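Side-chain contact in phosphoserine phosphatase (Homo sapiens, PDB 6HYY), which hydrolyses phosphoserine to serine and phosphate, with magnesium bound at its active site, as a haloacid dehalogenase-like hydrolase: residues A[102-107]-A[156-161]. Numbering follows the deposited sequence.
Sequences FLISGG and KVIKLL. With SER (serine), chain E.
Leu161 lays one methyl, CD1, over the centre of the Phe102 ring, 3.9 Å from its centroid and only 8° off the ring normal, a well-formed CH-pi contact. Its other methyl, CD2, sits over the rim of the ring, 3.6 Å from Phe102 CE2, so both branches of the leucine grip one aromatic face. CG anti to the carbonyl carbon carries the Phe102 ring out toward the helix, and chi2 of 85° turns a face to Leu161. Cut back to an alanine, this position is likely to lose the face that both methyls cover, with a gap opened between strand and helix. Two residues along, Ile104 meets Val157 tip to tip, CD1 lying 3.7 Å from Val157 CG1; the extended ethyl arm also carries CD1 to Ile158 CG1, 4.1 Å away, where the two isoleucines cross nearly at right angles. Ile104 already belongs to the serine pocket, and the chain past it supplies Ser105, Gly106 and Gly107: Ser105 OG accepts from Gly107 N (2.9 Å) in an ST turn and lies 3.0 Å from OG of the bound serine. The contact illustrates a Rossmann-like hydrolase core: helix segment 156-161 runs roughly antiparallel to strand 102-105, at 149°, with Cys14 of strand 12-16 and Phe127 of strand 126-133 filling in.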
ATOM      1  N   PHE A 102      -2.892  -3.417  -8.889  1.00 16.23           N
ATOM      2  CA  PHE A 102      -2.544  -2.045  -8.550  1.00 18.09           C
ATOM      3  C   PHE A 102      -1.946  -2.026  -7.159  1.00 17.44           C
ATOM      4  O   PHE A 102      -2.258  -2.884  -6.338  1.00 18.34           O
ATOM      5  CB  PHE A 102      -3.768  -1.092  -8.580  1.00 18.30           C
ATOM      6  CG  PHE A 102      -4.424  -1.008  -9.928  1.00 18.61           C
ATOM      7  CD1 PHE A 102      -5.377  -1.933 -10.298  1.00 18.51           C
ATOM      8  CD2 PHE A 102      -4.079  -0.004 -10.815  1.00 20.32           C
ATOM      9  CE1 PHE A 102      -5.977  -1.874 -11.566  1.00 19.51           C
ATOM     10  CE2 PHE A 102      -4.648   0.050 -12.096  1.00 19.96           C
ATOM     11  CZ  PHE A 102      -5.612  -0.875 -12.452  1.00 18.58           C
ATOM     12  N   LEU A 103      -1.086  -1.039  -6.916  1.00 18.73           N
ATOM     13  CA  LEU A 103      -0.554  -0.765  -5.593  1.00 16.20           C
ATOM     14  C   LEU A 103      -1.055   0.596  -5.143  1.00 17.05           C
ATOM     15  O   LEU A 103      -0.965   1.573  -5.897  1.00 19.61           O
ATOM     16  CB  LEU A 103       0.977  -0.789  -5.601  1.00 17.83           C
ATOM     17  CG  LEU A 103       1.682  -2.079  -6.031  1.00 19.15           C
ATOM     18  CD1 LEU A 103       3.200  -1.925  -5.812  1.00 21.95           C
ATOM     19  CD2 LEU A 103       1.147  -3.274  -5.259  1.00 20.76           C
ATOM     20  N   ILE A 104      -1.582   0.666  -3.922  1.00 17.71           N
ATOM     21  CA  ILE A 104      -2.087   1.919  -3.366  1.00 18.20           C
ATOM     22  C   ILE A 104      -1.404   2.152  -2.029  1.00 23.29           C
ATOM     23  O   ILE A 104      -1.354   1.249  -1.184  1.00 24.71           O
ATOM     24  CB  ILE A 104      -3.622   1.916  -3.189  1.00 19.99           C
ATOM     25  CG1 ILE A 104      -4.306   1.508  -4.490  1.00 22.13           C
ATOM     26  CG2 ILE A 104      -4.089   3.306  -2.742  1.00 25.98           C
ATOM     27  CD1 ILE A 104      -5.817   1.373  -4.362  1.00 23.74           C
ATOM     28  N   SER A 105      -0.866   3.352  -1.839  1.00 21.65           N
ATOM     29  CA  SER A 105      -0.109   3.589  -0.619  1.00 21.09           C
ATOM     30  C   SER A 105      -0.185   5.051  -0.203  1.00 25.40           C
ATOM     31  O   SER A 105      -0.193   5.951  -1.041  1.00 23.07           O
ATOM     32  CB  SER A 105       1.348   3.187  -0.815  1.00 24.71           C
ATOM     33  OG  SER A 105       2.030   3.286   0.425  1.00 26.12           O
ATOM     34  N   GLY A 106      -0.221   5.269   1.114  1.00 28.01           N
ATOM     35  CA  GLY A 106       0.066   6.569   1.698  1.00 28.35           C
ATOM     36  C   GLY A 106       1.546   6.889   1.797  1.00 28.00           C
ATOM     37  O   GLY A 106       1.905   8.010   2.176  1.00 28.37           O
ATOM     38  N   GLY A 107       2.403   5.922   1.467  1.00 24.63           N
ATOM     39  CA  GLY A 107       3.820   6.151   1.284  1.00 25.89           C
ATOM     40  C   GLY A 107       4.115   6.836  -0.034  1.00 27.09           C
ATOM     41  O   GLY A 107       3.267   7.507  -0.623  1.00 27.11           O
ATOM     42  N   LYS A 156     -10.867   6.827  -2.861  1.00 22.20           N
ATOM     43  CA  LYS A 156     -10.846   7.756  -3.988  1.00 23.31           C
ATOM     44  C   LYS A 156     -10.088   7.167  -5.174  1.00 20.18           C
ATOM     45  O   LYS A 156     -10.488   7.348  -6.329  1.00 23.46           O
ATOM     46  CB  LYS A 156     -10.230   9.087  -3.566  1.00 27.48           C
ATOM     47  CG  LYS A 156     -11.011   9.820  -2.489  1.00 32.61           C
ATOM     48  CD  LYS A 156     -10.410  11.195  -2.223  1.00 36.30           C
ATOM     49  CE  LYS A 156     -11.105  11.886  -1.054  1.00 43.66           C
ATOM     50  NZ  LYS A 156     -10.352  11.730   0.231  1.00 46.67           N
ATOM     51  N   VAL A 157      -8.977   6.477  -4.906  1.00 19.41           N
ATOM     52  CA  VAL A 157      -8.238   5.825  -5.985  1.00 19.76           C
ATOM     53  C   VAL A 157      -9.118   4.790  -6.673  1.00 20.40           C
ATOM     54  O   VAL A 157      -9.180   4.721  -7.904  1.00 20.94           O
ATOM     55  CB  VAL A 157      -6.939   5.192  -5.445  1.00 20.81           C
ATOM     56  CG1 VAL A 157      -6.300   4.305  -6.526  1.00 20.87           C
ATOM     57  CG2 VAL A 157      -5.975   6.279  -5.007  1.00 24.58           C
ATOM     58  N   ILE A 158      -9.802   3.961  -5.888  1.00 19.78           N
ATOM     59  CA  ILE A 158     -10.613   2.900  -6.473  1.00 17.48           C
ATOM     60  C   ILE A 158     -11.746   3.499  -7.296  1.00 19.09           C
ATOM     61  O   ILE A 158     -12.071   2.993  -8.377  1.00 20.71           O
ATOM     62  CB  ILE A 158     -11.114   1.942  -5.376  1.00 20.16           C
ATOM     63  CG1 ILE A 158      -9.895   1.183  -4.821  1.00 23.91           C
ATOM     64  CG2 ILE A 158     -12.184   0.960  -5.928  1.00 22.12           C
ATOM     65  CD1 ILE A 158     -10.211   0.214  -3.721  1.00 28.55           C
ATOM     66  N   LYS A 159     -12.339   4.604  -6.814  1.00 20.65           N
ATOM     67  CA  LYS A 159     -13.352   5.297  -7.608  1.00 21.79           C
ATOM     68  C   LYS A 159     -12.778   5.780  -8.931  1.00 21.60           C
ATOM     69  O   LYS A 159     -13.419   5.626  -9.981  1.00 24.42           O
ATOM     70  CB  LYS A 159     -13.939   6.467  -6.811  1.00 22.30           C
ATOM     71  CG  LYS A 159     -14.941   7.310  -7.592  1.00 31.93           C
ATOM     72  CD  LYS A 159     -15.635   8.306  -6.659  1.00 38.94           C
ATOM     73  CE  LYS A 159     -16.808   8.986  -7.359  1.00 45.84           C
ATOM     74  NZ  LYS A 159     -17.532   9.941  -6.474  1.00 60.43           N
ATOM     75  N   LEU A 160     -11.574   6.362  -8.912  1.00 22.97           N
ATOM     76  CA  LEU A 160     -10.944   6.782 -10.160  1.00 21.57           C
ATOM     77  C   LEU A 160     -10.750   5.601 -11.102  1.00 21.49           C
ATOM     78  O   LEU A 160     -10.981   5.723 -12.309  1.00 23.52           O
ATOM     79  CB  LEU A 160      -9.603   7.462  -9.883  1.00 26.14           C
ATOM     80  CG  LEU A 160      -9.583   8.830  -9.196  1.00 33.57           C
ATOM     81  CD1 LEU A 160      -8.145   9.240  -8.901  1.00 35.84           C
ATOM     82  CD2 LEU A 160     -10.275   9.879 -10.053  1.00 38.16           C
ATOM     83  N   LEU A 161     -10.338   4.445 -10.572  1.00 19.62           N
ATOM     84  CA  LEU A 161     -10.108   3.279 -11.427  1.00 20.18           C
ATOM     85  C   LEU A 161     -11.415   2.761 -12.018  1.00 21.49           C
ATOM     86  O   LEU A 161     -11.456   2.346 -13.183  1.00 20.42           O
ATOM     87  CB  LEU A 161      -9.412   2.176 -10.630  1.00 18.61           C
ATOM     88  CG  LEU A 161      -7.981   2.483 -10.230  1.00 20.51           C
ATOM     89  CD1 LEU A 161      -7.503   1.353  -9.315  1.00 20.04           C
ATOM     90  CD2 LEU A 161      -7.066   2.637 -11.449  1.00 22.11           C
TER
HETATM   91  N   SER E 303       1.225   3.925   4.363  1.00 44.04           N
HETATM   92  CA  SER E 303       0.358   3.369   3.332  1.00 36.69           C
HETATM   93  C   SER E 303      -1.096   3.707   3.635  1.00 33.98           C
HETATM   94  O   SER E 303      -1.925   2.802   3.643  1.00 46.06           O
HETATM   95  CB  SER E 303       0.506   1.866   3.242  1.00 37.75           C
HETATM   96  OG  SER E 303       0.298   1.353   1.946  1.00 32.75           O
HETATM   97  OXT SER E 303      -1.479   4.849   3.907  1.00 51.22           O